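Local atomic coordinates of polysaccharide deacetylase (Bacillus anthracis, PDB entry 2J13), a protein that probably removes acetyl groups from N-acetylated sugars of cell-wall peptidoglycan, as a zinc-binding family 4 carbohydrate esterase. Residues 68-73 / 97-102; 76-81 / 104-109; 161-166 / 171-176. One frame throughout, in Å; residues are numbered along the deposited sequence.

Interaction 1 of 3, residues 68-73 / 97-102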
ATOM      1  N   GLY A  68       6.452   9.856 -14.105  1.00 35.63           N
ATOM      2  CA  GLY A  68       6.763   9.417 -15.475  1.00 35.32           C
ATOM      3  C   GLY A  68       7.562   8.120 -15.554  1.00 34.82           C
ATOM      4  O   GLY A  68       8.014   7.706 -16.649  1.00 34.86           O
ATOM      5  N   TYR A  69       7.728   7.444 -14.422  1.00 32.49           N
ATOM      6  CA  TYR A  69       8.531   6.204 -14.392  1.00 31.50           C
ATOM      7  C   TYR A  69       7.750   4.952 -13.974  1.00 30.04           C
ATOM      8  O   TYR A  69       8.317   3.871 -13.875  1.00 27.31           O
ATOM      9  CB  TYR A  69       9.741   6.438 -13.489  1.00 33.26           C
ATOM     10  CG  TYR A  69      10.518   7.632 -13.970  1.00 34.84           C
ATOM     11  CD1 TYR A  69      11.245   7.556 -15.147  1.00 37.27           C
ATOM     12  CD2 TYR A  69      10.469   8.849 -13.295  1.00 35.11           C
ATOM     13  CE1 TYR A  69      11.926   8.643 -15.640  1.00 37.93           C
ATOM     14  CE2 TYR A  69      11.173   9.973 -13.789  1.00 36.46           C
ATOM     15  CZ  TYR A  69      11.896   9.840 -14.960  1.00 37.15           C
ATOM     16  OH  TYR A  69      12.611  10.890 -15.502  1.00 37.31           O
ATOM     17  N   THR A  70       6.456   5.091 -13.684  1.00 28.67           N
ATOM     18  CA  THR A  70       5.704   3.924 -13.260  1.00 27.50           C
ATOM     19  C   THR A  70       5.693   2.831 -14.336  1.00 27.18           C
ATOM     20  O   THR A  70       5.701   1.669 -14.007  1.00 26.00           O
ATOM     21  CB  THR A  70       4.308   4.307 -12.801  1.00 27.64           C
ATOM     22  OG1 THR A  70       4.442   5.290 -11.743  1.00 28.47           O
ATOM     23  CG2 THR A  70       3.541   3.078 -12.313  1.00 27.86           C
ATOM     24  N   GLY A  71       5.665   3.197 -15.614  1.00 27.93           N
ATOM     25  CA  GLY A  71       5.693   2.191 -16.679  1.00 28.53           C
ATOM     26  C   GLY A  71       6.995   1.407 -16.667  1.00 29.09           C
ATOM     27  O   GLY A  71       7.004   0.204 -16.929  1.00 30.35           O
ATOM     28  N   LYS A  72       8.088   2.084 -16.358  1.00 30.10           N
ATOM     29  CA  LYS A  72       9.411   1.438 -16.246  1.00 30.68           C
ATOM     30  C   LYS A  72       9.482   0.513 -15.028  1.00 29.76           C
ATOM     31  O   LYS A  72      10.058  -0.568 -15.120  1.00 29.83           O
ATOM     32  CB  LYS A  72      10.523   2.493 -16.212  1.00 32.19           C
ATOM     33  CG  LYS A  72      10.756   3.178 -17.564  1.00 36.08           C
ATOM     34  CD  LYS A  72      11.495   4.502 -17.393  1.00 41.17           C
ATOM     35  CE  LYS A  72      12.453   4.815 -18.550  1.00 43.22           C
ATOM     36  NZ  LYS A  72      13.383   5.950 -18.244  1.00 45.17           N
ATOM     37  N   ILE A  73       8.887   0.923 -13.896  1.00 27.56           N
ATOM     38  CA  ILE A  73       8.730   0.038 -12.727  1.00 26.93           C
ATOM     39  C   ILE A  73       7.949  -1.206 -13.120  1.00 26.19           C
ATOM     40  O   ILE A  73       8.333  -2.336 -12.796  1.00 25.85           O
ATOM     41  CB  ILE A  73       7.992   0.779 -11.541  1.00 26.65           C
ATOM     42  CG1 ILE A  73       8.892   1.838 -10.945  1.00 28.70           C
ATOM     43  CG2 ILE A  73       7.540  -0.183 -10.475  1.00 26.27           C
ATOM     44  CD1 ILE A  73      10.078   1.342 -10.248  1.00 30.73           C
ATOM     45  N   LYS A  97      -5.283   6.267 -16.458  1.00 29.71           N
ATOM     46  CA  LYS A  97      -6.060   5.047 -16.643  0.50 30.66           C
ATOM     47  C   LYS A  97      -5.245   3.928 -17.287  1.00 30.34           C
ATOM     48  O   LYS A  97      -5.419   2.779 -16.940  1.00 29.98           O
ATOM     49  CB  LYS A  97      -7.363   5.281 -17.427  0.50 30.95           C
ATOM     50  CG  LYS A  97      -8.530   4.466 -16.862  0.50 31.95           C
ATOM     51  CD  LYS A  97      -9.648   4.198 -17.871  0.50 32.31           C
ATOM     52  CE  LYS A  97     -10.543   5.404 -18.066  0.50 34.40           C
ATOM     53  NZ  LYS A  97     -11.262   5.839 -16.845  0.50 35.28           N
ATOM     54  N   ASP A  98      -4.362   4.257 -18.218  1.00 31.79           N
ATOM     55  CA  ASP A  98      -3.607   3.218 -18.901  1.00 32.26           C
ATOM     56  C   ASP A  98      -2.638   2.469 -17.981  1.00 31.32           C
ATOM     57  O   ASP A  98      -2.549   1.248 -18.049  1.00 30.03           O
ATOM     58  CB  ASP A  98      -2.891   3.817 -20.118  1.00 33.83           C
ATOM     59  CG  ASP A  98      -3.854   4.176 -21.228  1.00 38.23           C
ATOM     60  OD1 ASP A  98      -4.994   3.634 -21.259  1.00 42.15           O
ATOM     61  OD2 ASP A  98      -3.463   5.008 -22.073  1.00 44.89           O
ATOM     62  N   LEU A  99      -1.962   3.198 -17.092  1.00 30.34           N
ATOM     63  CA  LEU A  99      -1.084   2.571 -16.095  1.00 29.32           C
ATOM     64  C   LEU A  99      -1.902   1.713 -15.120  1.00 28.95           C
ATOM     65  O   LEU A  99      -1.494   0.613 -14.760  1.00 29.83           O
ATOM     66  CB  LEU A  99      -0.238   3.618 -15.363  1.00 29.80           C
ATOM     67  CG  LEU A  99       0.934   4.155 -16.183  1.00 29.53           C
ATOM     68  CD1 LEU A  99       1.532   5.392 -15.497  1.00 29.49           C
ATOM     69  CD2 LEU A  99       1.999   3.087 -16.431  1.00 30.88           C
ATOM     70  N   LEU A 100      -3.080   2.199 -14.715  1.00 27.58           N
ATOM     71  CA  LEU A 100      -3.961   1.441 -13.866  0.50 27.26           C
ATOM     72  C   LEU A 100      -4.330   0.081 -14.482  1.00 27.88           C
ATOM     73  O   LEU A 100      -4.303  -0.941 -13.826  1.00 27.35           O
ATOM     74  CB  LEU A 100      -5.183   2.298 -13.577  0.50 27.57           C
ATOM     75  CG  LEU A 100      -6.069   1.995 -12.393  0.50 26.23           C
ATOM     76  CD1 LEU A 100      -5.367   2.246 -11.059  0.50 26.64           C
ATOM     77  CD2 LEU A 100      -7.288   2.882 -12.532  0.50 26.45           C
ATOM     78  N   LEU A 101      -4.654   0.087 -15.785  1.00 28.62           N
ATOM     79  CA  LEU A 101      -4.962  -1.125 -16.479  1.00 30.09           C
ATOM     80  C   LEU A 101      -3.759  -2.064 -16.574  1.00 29.99           C
ATOM     81  O   LEU A 101      -3.935  -3.272 -16.522  1.00 31.00           O
ATOM     82  CB  LEU A 101      -5.539  -0.783 -17.858  1.00 30.51           C
ATOM     83  CG  LEU A 101      -6.935  -0.170 -17.709  1.00 33.00           C
ATOM     84  CD1 LEU A 101      -7.412   0.405 -19.031  1.00 36.46           C
ATOM     85  CD2 LEU A 101      -7.906  -1.232 -17.219  1.00 34.57           C
ATOM     86  N   ARG A 102      -2.556  -1.528 -16.718  1.00 30.06           N
ATOM     87  CA  ARG A 102      -1.337  -2.370 -16.646  1.00 29.25           C
ATOM     88  C   ARG A 102      -1.226  -3.037 -15.288  1.00 28.52           C
ATOM     89  O   ARG A 102      -0.840  -4.183 -15.157  1.00 27.43           O
ATOM     90  CB  ARG A 102      -0.070  -1.544 -16.886  1.00 29.81           C
ATOM     91  CG  ARG A 102       0.142  -1.099 -18.339  1.00 31.46           C
ATOM     92  CD  ARG A 102       1.553  -0.688 -18.607  1.00 32.00           C
ATOM     93  NE  ARG A 102       2.479  -1.802 -18.434  1.00 31.60           N
ATOM     94  CZ  ARG A 102       3.800  -1.673 -18.362  1.00 31.16           C
ATOM     95  NH1 ARG A 102       4.369  -0.489 -18.469  1.00 31.97           N
ATOM     96  NH2 ARG A 102       4.556  -2.742 -18.189  1.00 32.85           N
TER

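Interaction 2 of 3, residues 76-81 / 104-109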
ATOM      1  N   VAL A  76      10.014  -3.676 -15.100  1.00 28.26           N
ATOM      2  CA  VAL A  76      10.888  -4.440 -14.221  1.00 27.20           C
ATOM      3  C   VAL A  76      10.106  -5.553 -13.502  1.00 26.14           C
ATOM      4  O   VAL A  76      10.514  -6.696 -13.472  1.00 24.92           O
ATOM      5  CB  VAL A  76      11.622  -3.558 -13.203  1.00 26.96           C
ATOM      6  CG1 VAL A  76      12.334  -4.412 -12.186  1.00 26.31           C
ATOM      7  CG2 VAL A  76      12.593  -2.591 -13.888  1.00 26.92           C
ATOM      8  N   LEU A  77       8.963  -5.228 -12.906  1.00 25.75           N
ATOM      9  CA  LEU A  77       8.199  -6.229 -12.165  1.00 25.37           C
ATOM     10  C   LEU A  77       7.743  -7.397 -13.049  1.00 27.21           C
ATOM     11  O   LEU A  77       7.706  -8.550 -12.606  1.00 26.62           O
ATOM     12  CB  LEU A  77       6.974  -5.554 -11.499  1.00 24.90           C
ATOM     13  CG  LEU A  77       7.328  -4.515 -10.431  1.00 24.32           C
ATOM     14  CD1 LEU A  77       6.002  -3.796  -9.962  1.00 23.60           C
ATOM     15  CD2 LEU A  77       8.051  -5.164  -9.280  1.00 24.74           C
ATOM     16  N   LYS A  78       7.421  -7.083 -14.299  1.00 28.93           N
ATOM     17  CA  LYS A  78       7.005  -8.073 -15.269  1.00 30.91           C
ATOM     18  C   LYS A  78       8.184  -8.991 -15.647  1.00 31.26           C
ATOM     19  O   LYS A  78       8.015 -10.187 -15.693  1.00 31.19           O
ATOM     20  CB  LYS A  78       6.467  -7.355 -16.503  1.00 31.35           C
ATOM     21  CG  LYS A  78       5.914  -8.244 -17.623  1.00 33.80           C
ATOM     22  CD  LYS A  78       5.573  -7.358 -18.803  1.00 36.27           C
ATOM     23  CE  LYS A  78       4.177  -7.578 -19.339  1.00 41.53           C
ATOM     24  NZ  LYS A  78       3.610  -6.326 -19.989  1.00 44.06           N
ATOM     25  N   GLU A  79       9.350  -8.390 -15.865  1.00 31.66           N
ATOM     26  CA  GLU A  79      10.571  -9.120 -16.222  0.50 32.52           C
ATOM     27  C   GLU A  79      10.983 -10.074 -15.120  1.00 32.06           C
ATOM     28  O   GLU A  79      11.378 -11.223 -15.384  1.00 32.59           O
ATOM     29  CB  GLU A  79      11.714  -8.142 -16.479  0.50 32.61           C
ATOM     30  CG  GLU A  79      11.615  -7.403 -17.806  0.50 33.65           C
ATOM     31  CD  GLU A  79      12.893  -6.670 -18.193  0.50 34.56           C
ATOM     32  OE1 GLU A  79      13.960  -6.905 -17.567  0.50 35.72           O
ATOM     33  OE2 GLU A  79      12.828  -5.844 -19.138  0.50 36.81           O
ATOM     34  N   LYS A  80      10.907  -9.588 -13.887  1.00 30.75           N
ATOM     35  CA  LYS A  80      11.354 -10.312 -12.732  1.00 30.25           C
ATOM     36  C   LYS A  80      10.284 -11.185 -12.104  1.00 29.14           C
ATOM     37  O   LYS A  80      10.569 -11.893 -11.146  1.00 28.59           O
ATOM     38  CB  LYS A  80      11.873  -9.329 -11.673  1.00 30.32           C
ATOM     39  CG  LYS A  80      13.000  -8.438 -12.132  1.00 32.15           C
ATOM     40  CD  LYS A  80      14.250  -9.205 -12.422  1.00 34.73           C
ATOM     41  CE  LYS A  80      15.364  -8.258 -12.769  1.00 37.30           C
ATOM     42  NZ  LYS A  80      16.625  -9.018 -12.965  1.00 37.88           N
ATOM     43  N   LYS A  81       9.054 -11.091 -12.599  1.00 28.92           N
ATOM     44  CA  LYS A  81       7.901 -11.776 -12.021  1.00 29.18           C
ATOM     45  C   LYS A  81       7.750 -11.532 -10.526  1.00 27.11           C
ATOM     46  O   LYS A  81       7.715 -12.442  -9.704  1.00 27.21           O
ATOM     47  CB  LYS A  81       7.937 -13.266 -12.370  1.00 30.06           C
ATOM     48  CG  LYS A  81       7.879 -13.478 -13.861  1.00 33.55           C
ATOM     49  CD  LYS A  81       6.554 -12.974 -14.428  1.00 38.78           C
ATOM     50  CE  LYS A  81       6.495 -12.997 -15.945  1.00 41.98           C
ATOM     51  NZ  LYS A  81       5.596 -11.891 -16.421  1.00 44.63           N
ATOM     52  N   LYS A 104      -3.565  -4.041 -13.235  1.00 28.40           N
ATOM     53  CA  LYS A 104      -4.498  -5.161 -13.142  0.50 29.53           C
ATOM     54  C   LYS A 104      -4.113  -6.277 -14.114  1.00 29.75           C
ATOM     55  O   LYS A 104      -4.110  -7.438 -13.733  1.00 28.53           O
ATOM     56  CB  LYS A 104      -5.932  -4.697 -13.397  0.50 30.27           C
ATOM     57  CG  LYS A 104      -6.986  -5.807 -13.366  0.50 31.50           C
ATOM     58  CD  LYS A 104      -7.347  -6.300 -14.779  0.50 32.31           C
ATOM     59  CE  LYS A 104      -8.576  -7.172 -14.794  0.50 31.49           C
ATOM     60  NZ  LYS A 104      -8.340  -8.565 -14.323  0.50 31.35           N
ATOM     61  N   ASP A 105      -3.772  -5.897 -15.330  1.00 30.60           N
ATOM     62  CA  ASP A 105      -3.485  -6.854 -16.408  1.00 32.77           C
ATOM     63  C   ASP A 105      -2.212  -7.633 -16.168  1.00 32.69           C
ATOM     64  O   ASP A 105      -2.112  -8.790 -16.600  1.00 33.82           O
ATOM     65  CB  ASP A 105      -3.420  -6.136 -17.762  1.00 33.88           C
ATOM     66  CG  ASP A 105      -4.774  -5.573 -18.205  1.00 37.85           C
ATOM     67  OD1 ASP A 105      -5.822  -5.971 -17.637  1.00 43.89           O
ATOM     68  OD2 ASP A 105      -4.800  -4.709 -19.115  1.00 42.57           O
ATOM     69  N   GLU A 106      -1.245  -7.032 -15.473  1.00 31.62           N
ATOM     70  CA  GLU A 106       0.052  -7.691 -15.224  1.00 30.92           C
ATOM     71  C   GLU A 106       0.212  -8.353 -13.844  1.00 30.35           C
ATOM     72  O   GLU A 106       1.328  -8.651 -13.414  1.00 31.15           O
ATOM     73  CB  GLU A 106       1.185  -6.721 -15.534  1.00 30.74           C
ATOM     74  CG  GLU A 106       1.081  -6.206 -16.981  1.00 31.48           C
ATOM     75  CD  GLU A 106       1.994  -5.071 -17.346  1.00 32.19           C
ATOM     76  OE1 GLU A 106       2.959  -4.781 -16.598  1.00 31.67           O
ATOM     77  OE2 GLU A 106       1.756  -4.478 -18.452  1.00 35.09           O
ATOM     78  N   GLY A 107      -0.895  -8.608 -13.160  1.00 28.75           N
ATOM     79  CA  GLY A 107      -0.899  -9.456 -11.985  1.00 27.96           C
ATOM     80  C   GLY A 107      -0.670  -8.767 -10.649  1.00 27.29           C
ATOM     81  O   GLY A 107      -0.357  -9.429  -9.663  1.00 28.55           O
ATOM     82  N   HIS A 108      -0.849  -7.447 -10.614  1.00 25.21           N
ATOM     83  CA  HIS A 108      -0.672  -6.698  -9.358  1.00 23.61           C
ATOM     84  C   HIS A 108      -2.004  -6.479  -8.650  1.00 23.83           C
ATOM     85  O   HIS A 108      -3.077  -6.834  -9.188  1.00 25.80           O
ATOM     86  CB  HIS A 108       0.042  -5.400  -9.634  1.00 23.42           C
ATOM     87  CG  HIS A 108       1.349  -5.615 -10.306  1.00 22.23           C
ATOM     88  ND1 HIS A 108       2.384  -6.302  -9.707  1.00 22.48           N
ATOM     89  CD2 HIS A 108       1.757  -5.324 -11.561  1.00 24.28           C
ATOM     90  CE1 HIS A 108       3.393  -6.380 -10.555  1.00 24.51           C
ATOM     91  NE2 HIS A 108       3.038  -5.802 -11.687  1.00 24.77           N
ATOM     92  N   ILE A 109      -1.932  -5.964  -7.423  1.00 21.72           N
ATOM     93  CA  ILE A 109      -3.145  -5.623  -6.664  1.00 20.71           C
ATOM     94  C   ILE A 109      -3.192  -4.127  -6.602  1.00 20.17           C
ATOM     95  O   ILE A 109      -2.153  -3.489  -6.354  1.00 19.87           O
ATOM     96  CB  ILE A 109      -3.103  -6.201  -5.270  1.00 22.04           C
ATOM     97  CG1 ILE A 109      -3.100  -7.721  -5.352  1.00 22.18           C
ATOM     98  CG2 ILE A 109      -4.254  -5.652  -4.423  1.00 22.17           C
ATOM     99  CD1 ILE A 109      -2.768  -8.372  -4.046  1.00 25.11           C
TER

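Interaction 3 of 3, residues 161-166 / 171-176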
ATOM      1  N   ARG A 161      -9.739   6.124  15.850  1.00 26.35           N
ATOM      2  CA  ARG A 161     -11.007   6.276  15.131  1.00 26.32           C
ATOM      3  C   ARG A 161     -10.884   5.907  13.655  1.00 25.80           C
ATOM      4  O   ARG A 161     -11.689   5.128  13.147  1.00 25.41           O
ATOM      5  CB  ARG A 161     -11.536   7.690  15.255  1.00 27.28           C
ATOM      6  CG  ARG A 161     -12.967   7.806  14.730  1.00 29.71           C
ATOM      7  CD  ARG A 161     -13.345   9.189  14.428  1.00 30.64           C
ATOM      8  NE  ARG A 161     -14.792   9.264  14.279  1.00 31.68           N
ATOM      9  CZ  ARG A 161     -15.623   9.281  15.310  1.00 31.41           C
ATOM     10  NH1 ARG A 161     -15.143   9.250  16.553  1.00 32.68           N
ATOM     11  NH2 ARG A 161     -16.931   9.316  15.095  1.00 32.00           N
ATOM     12  N   THR A 162      -9.870   6.439  12.991  1.00 24.97           N
ATOM     13  CA  THR A 162      -9.749   6.237  11.524  1.00 24.40           C
ATOM     14  C   THR A 162      -9.426   4.773  11.194  1.00 23.68           C
ATOM     15  O   THR A 162      -9.917   4.230  10.201  1.00 23.11           O
ATOM     16  CB  THR A 162      -8.747   7.204  10.859  1.00 23.82           C
ATOM     17  OG1 THR A 162      -7.407   6.927  11.292  1.00 23.87           O
ATOM     18  CG2 THR A 162      -9.074   8.656  11.132  1.00 25.48           C
ATOM     19  N   LEU A 163      -8.576   4.132  12.003  1.00 22.90           N
ATOM     20  CA  LEU A 163      -8.315   2.709  11.883  1.00 23.30           C
ATOM     21  C   LEU A 163      -9.578   1.901  12.035  1.00 23.11           C
ATOM     22  O   LEU A 163      -9.897   1.047  11.213  1.00 24.29           O
ATOM     23  CB  LEU A 163      -7.269   2.267  12.928  1.00 23.29           C
ATOM     24  CG  LEU A 163      -5.891   2.848  12.784  1.00 23.82           C
ATOM     25  CD1 LEU A 163      -5.007   2.454  13.997  1.00 24.04           C
ATOM     26  CD2 LEU A 163      -5.220   2.411  11.442  1.00 25.09           C
ATOM     27  N   ALA A 164     -10.354   2.190  13.075  1.00 23.66           N
ATOM     28  CA  ALA A 164     -11.562   1.432  13.334  1.00 24.58           C
ATOM     29  C   ALA A 164     -12.644   1.649  12.247  1.00 24.87           C
ATOM     30  O   ALA A 164     -13.296   0.714  11.853  1.00 25.43           O
ATOM     31  CB  ALA A 164     -12.104   1.752  14.741  1.00 24.62           C
ATOM     32  N   LEU A 165     -12.793   2.876  11.767  1.00 25.78           N
ATOM     33  CA  LEU A 165     -13.770   3.187  10.703  0.50 25.86           C
ATOM     34  C   LEU A 165     -13.388   2.498   9.402  1.00 25.68           C
ATOM     35  O   LEU A 165     -14.245   1.959   8.686  1.00 25.95           O
ATOM     36  CB  LEU A 165     -13.868   4.693  10.482  0.50 26.38           C
ATOM     37  CG  LEU A 165     -14.422   5.558  11.623  0.50 27.88           C
ATOM     38  CD1 LEU A 165     -14.339   7.015  11.239  0.50 29.58           C
ATOM     39  CD2 LEU A 165     -15.840   5.156  11.991  0.50 29.60           C
ATOM     40  N   THR A 166     -12.098   2.481   9.110  1.00 25.06           N
ATOM     41  CA  THR A 166     -11.594   1.800   7.905  1.00 24.09           C
ATOM     42  C   THR A 166     -11.867   0.288   7.961  1.00 24.37           C
ATOM     43  O   THR A 166     -12.356  -0.278   6.998  1.00 24.24           O
ATOM     44  CB  THR A 166     -10.089   2.127   7.729  1.00 23.76           C
ATOM     45  OG1 THR A 166      -9.946   3.566   7.607  1.00 23.20           O
ATOM     46  CG2 THR A 166      -9.477   1.389   6.481  1.00 24.59           C
ATOM     47  N   TYR A 171     -11.991  -2.887   5.164  1.00 25.75           N
ATOM     48  CA  TYR A 171     -10.595  -2.782   4.708  1.00 23.72           C
ATOM     49  C   TYR A 171      -9.575  -3.112   5.773  1.00 23.81           C
ATOM     50  O   TYR A 171      -9.792  -2.834   6.947  1.00 24.53           O
ATOM     51  CB  TYR A 171     -10.318  -1.353   4.247  1.00 22.77           C
ATOM     52  CG  TYR A 171     -11.266  -0.866   3.179  1.00 21.70           C
ATOM     53  CD1 TYR A 171     -11.105  -1.264   1.859  1.00 23.56           C
ATOM     54  CD2 TYR A 171     -12.263   0.050   3.491  1.00 20.93           C
ATOM     55  CE1 TYR A 171     -11.969  -0.803   0.854  1.00 22.66           C
ATOM     56  CE2 TYR A 171     -13.129   0.530   2.508  1.00 23.01           C
ATOM     57  CZ  TYR A 171     -12.970   0.111   1.192  1.00 24.51           C
ATOM     58  OH  TYR A 171     -13.837   0.570   0.224  1.00 24.56           O
ATOM     59  N   TYR A 172      -8.454  -3.691   5.334  1.00 22.29           N
ATOM     60  CA  TYR A 172      -7.222  -3.680   6.138  1.00 22.57           C
ATOM     61  C   TYR A 172      -6.528  -2.322   6.043  1.00 21.79           C
ATOM     62  O   TYR A 172      -6.441  -1.689   4.975  1.00 21.69           O
ATOM     63  CB  TYR A 172      -6.229  -4.725   5.674  1.00 23.68           C
ATOM     64  CG  TYR A 172      -6.684  -6.159   5.771  1.00 25.41           C
ATOM     65  CD1 TYR A 172      -6.552  -6.863   6.954  1.00 27.52           C
ATOM     66  CD2 TYR A 172      -7.208  -6.811   4.671  1.00 26.83           C
ATOM     67  CE1 TYR A 172      -6.933  -8.205   7.021  1.00 29.69           C
ATOM     68  CE2 TYR A 172      -7.597  -8.143   4.727  1.00 29.00           C
ATOM     69  CZ  TYR A 172      -7.471  -8.821   5.897  1.00 28.72           C
ATOM     70  OH  TYR A 172      -7.862 -10.143   5.936  1.00 32.58           O
ATOM     71  N   ASN A 173      -5.927  -1.933   7.155  1.00 21.11           N
ATOM     72  CA  ASN A 173      -5.094  -0.760   7.231  1.00 21.34           C
ATOM     73  C   ASN A 173      -3.643  -1.256   7.043  1.00 21.60           C
ATOM     74  O   ASN A 173      -3.091  -1.909   7.939  1.00 22.07           O
ATOM     75  CB  ASN A 173      -5.205  -0.173   8.627  1.00 21.61           C
ATOM     76  CG  ASN A 173      -6.578   0.475   8.908  1.00 23.22           C
ATOM     77  OD1 ASN A 173      -6.861   1.563   8.402  1.00 24.10           O
ATOM     78  ND2 ASN A 173      -7.415  -0.189   9.735  1.00 23.81           N
ATOM     79  N   VAL A 174      -3.032  -0.889   5.930  1.00 20.66           N
ATOM     80  CA  VAL A 174      -1.734  -1.446   5.541  1.00 20.08           C
ATOM     81  C   VAL A 174      -0.677  -0.363   5.610  1.00 20.34           C
ATOM     82  O   VAL A 174      -0.684   0.586   4.820  1.00 19.73           O
ATOM     83  CB  VAL A 174      -1.767  -2.043   4.138  1.00 19.85           C
ATOM     84  CG1 VAL A 174      -0.414  -2.688   3.839  1.00 19.32           C
ATOM     85  CG2 VAL A 174      -2.901  -3.053   3.986  1.00 21.13           C
ATOM     86  N   PHE A 175       0.240  -0.505   6.578  1.00 20.05           N
ATOM     87  CA  PHE A 175       1.348   0.420   6.731  1.00 20.17           C
ATOM     88  C   PHE A 175       2.588  -0.181   6.090  1.00 20.84           C
ATOM     89  O   PHE A 175       2.441  -0.850   5.089  1.00 21.18           O
ATOM     90  CB  PHE A 175       1.488   0.793   8.208  1.00 20.72           C
ATOM     91  CG  PHE A 175       0.337   1.609   8.696  1.00 19.04           C
ATOM     92  CD1 PHE A 175       0.307   2.966   8.488  1.00 20.60           C
ATOM     93  CD2 PHE A 175      -0.720   1.011   9.301  1.00 20.19           C
ATOM     94  CE1 PHE A 175      -0.777   3.724   8.919  1.00 22.03           C
ATOM     95  CE2 PHE A 175      -1.803   1.771   9.751  1.00 21.57           C
ATOM     96  CZ  PHE A 175      -1.812   3.111   9.545  1.00 19.85           C
ATOM     97  N   TRP A 176       3.775   0.016   6.644  1.00 20.45           N
ATOM     98  CA  TRP A 176       5.018  -0.508   6.019  1.00 20.52           C
ATOM     99  C   TRP A 176       6.068  -0.663   7.087  1.00 22.00           C
ATOM    100  O   TRP A 176       5.940  -0.091   8.167  1.00 22.99           O
ATOM    101  CB  TRP A 176       5.538   0.416   4.912  1.00 20.52           C
ATOM    102  CG  TRP A 176       5.864   1.792   5.336  1.00 21.08           C
ATOM    103  CD1 TRP A 176       7.060   2.283   5.746  1.00 21.77           C
ATOM    104  CD2 TRP A 176       4.938   2.890   5.420  1.00 21.74           C
ATOM    105  NE1 TRP A 176       6.957   3.615   6.063  1.00 23.12           N
ATOM    106  CE2 TRP A 176       5.656   4.011   5.880  1.00 23.02           C
ATOM    107  CE3 TRP A 176       3.573   3.026   5.156  1.00 21.17           C
ATOM    108  CZ2 TRP A 176       5.052   5.252   6.081  1.00 22.45           C
ATOM    109  CZ3 TRP A 176       2.990   4.248   5.356  1.00 20.96           C
ATOM    110  CH2 TRP A 176       3.716   5.343   5.815  1.00 21.88           C
TER
HETATM  111  O   HOH W   1      -7.083   4.184   7.654  1.00 25.79           O

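Interaction 1 of 3, residues 68-73 / 97-102
The paired outer helices of the NodB homology fold, 70-80 and 97-105, meet near their N-terminal ends, through T70 and G71 in the first turn of one and L99 and R102 in the first two turns of the other. Helix 70-80 connects parallel strands 56-63 and 84-88, and helix 97-105 belongs to the next crossover, from 84-88 to 109-112, so the contact joins consecutive beta-alpha-beta units. The backbones come closest at G71 and L99, whose CA atoms are 6.8 Å apart. L99 reaches across with both branches of its fork: CD1 lies 4.0 Å from T70 CB, while CD2 rests 3.8 Å from G71 N, against bare glycine backbone. The hydroxyl of T70 is engaged elsewhere, its OG1 being hydrogen-bonded to E66 OE1. Y92 of helix 90-95 also touches both T70 and L99. One turn on from L99, the chain of R102 bends at chi3 (63°) and its guanidinium is held by several partners: NE forms a salt bridge with E106, NH2 one with D75, and NH1 turns to the helix backbone. This last bond, R102 NH1 to G71 O, measures 3.1 Å; it is bent to 140° at the hydrogen, with the oxygen 27° out of the guanidinium plane.

Interaction 2 of 3, residues 76-81 / 104-109
K78 and E106 cross at about a right angle, their charged ends meeting between helix 70-80 and the turn that follows helix 97-105. K78 extends outward from its helix, toward E106, because chi1 (-177°) sets CG opposite the backbone nitrogen, and a bend at chi3 brings NZ to 3.0 Å from E106 OE2. The pair is a salt bridge, although the hydrogen bond within it is weak. E106 comes from the other side on a chain extended beyond CG. Deeper in, L77 and H108 approach obliquely: L77 CD1 is 3.7 Å from H108 CE1, and L77 CB is 3.8 Å from the same ring carbon. One face of the imidazole has E106 O 3.7 Å above it, offset toward the rim, and F86 packs edge-to-face with the ring. A84 N, on strand 84-88, donates to H108 ND1, which fixes the rotation of the imidazole and ties the turn to the sheet. A Schellman motif with K81 as its C-prime residue ends helix 70-80 here. E106 OE2 also receives the salt bridge from R102 NE, so one carboxylate oxygen is shared by two cations, which would be expected to stabilise the charged form of E106.

Interaction 3 of 3, residues 161-166 / 171-176
L163 and T166 on helix 160-168 face N173 on strand 172-174 and Y171 just before it, and two hydrogen bonds link them directly. N173 ND2 donates to L163 O at 3.1 Å with a nearly straight N-H...O angle of 158°, and the acceptor lies close to the amide plane of N173. A second bond, Y171 N to T166 O at 3.2 Å, ties the residue leading into the strand to the helix backbone. Within the helix, T166 OG1 donates to T162 O at 2.7 Å; this carbonyl also accepts T166 N, from the opposite face of its plane.

A water completes the polar set. It donates to T166 OG1 at 2.9 Å and to N173 OD1 at 2.7 Å, so the amide of N173 is held through both its nitrogen and its oxygen.

Van der Waals contacts fill in round these bonds. T166 has its methyl anti to the backbone N (chi1, measured to OG1, -59°), which leaves CG2 pointing across to Y171 CB, 3.6 Å away. L163 CD2 sits 3.5 Å from N173 CG and also makes an apolar contact with the edge of the F175 ring, in its plane. Beyond the contact, Y171 OH bonds to T136 on helix 125-143, and F175 stacks on W20.

The axes of segment 161-166 and strand 172-174 approach to 8.3 Å, with 131° between their N-to-C directions. Strand 172-174 lies between 46-47 and 150-151 in a parallel sheet, and a helix packed on the strand it leads into is the returning half of a beta-alpha-beta crossover from 150-151.

In the fold
From the N terminus, helix 70-80 supplies the first partners of both interaction 1 and interaction 2; after strand 84-88 and helix 90-95, helix 97-105 and the turn beyond it supply the second. The two loops therefore cross, with segments in the order 68-73, 76-81, 97-102, 104-109, and together fasten helix 70-80 to helix 97-105 and to the turn after it. Their centres are 11 Å apart, and R102 of interaction 1 approaches K78 of interaction 2. Interaction 3 opens only after both have closed and spans a short loop, from helix 160-168 to strand 172-174. Its centre lies about 26 Å from the centre of each of the other two, across the centre of the chain, within the same NodB homology range.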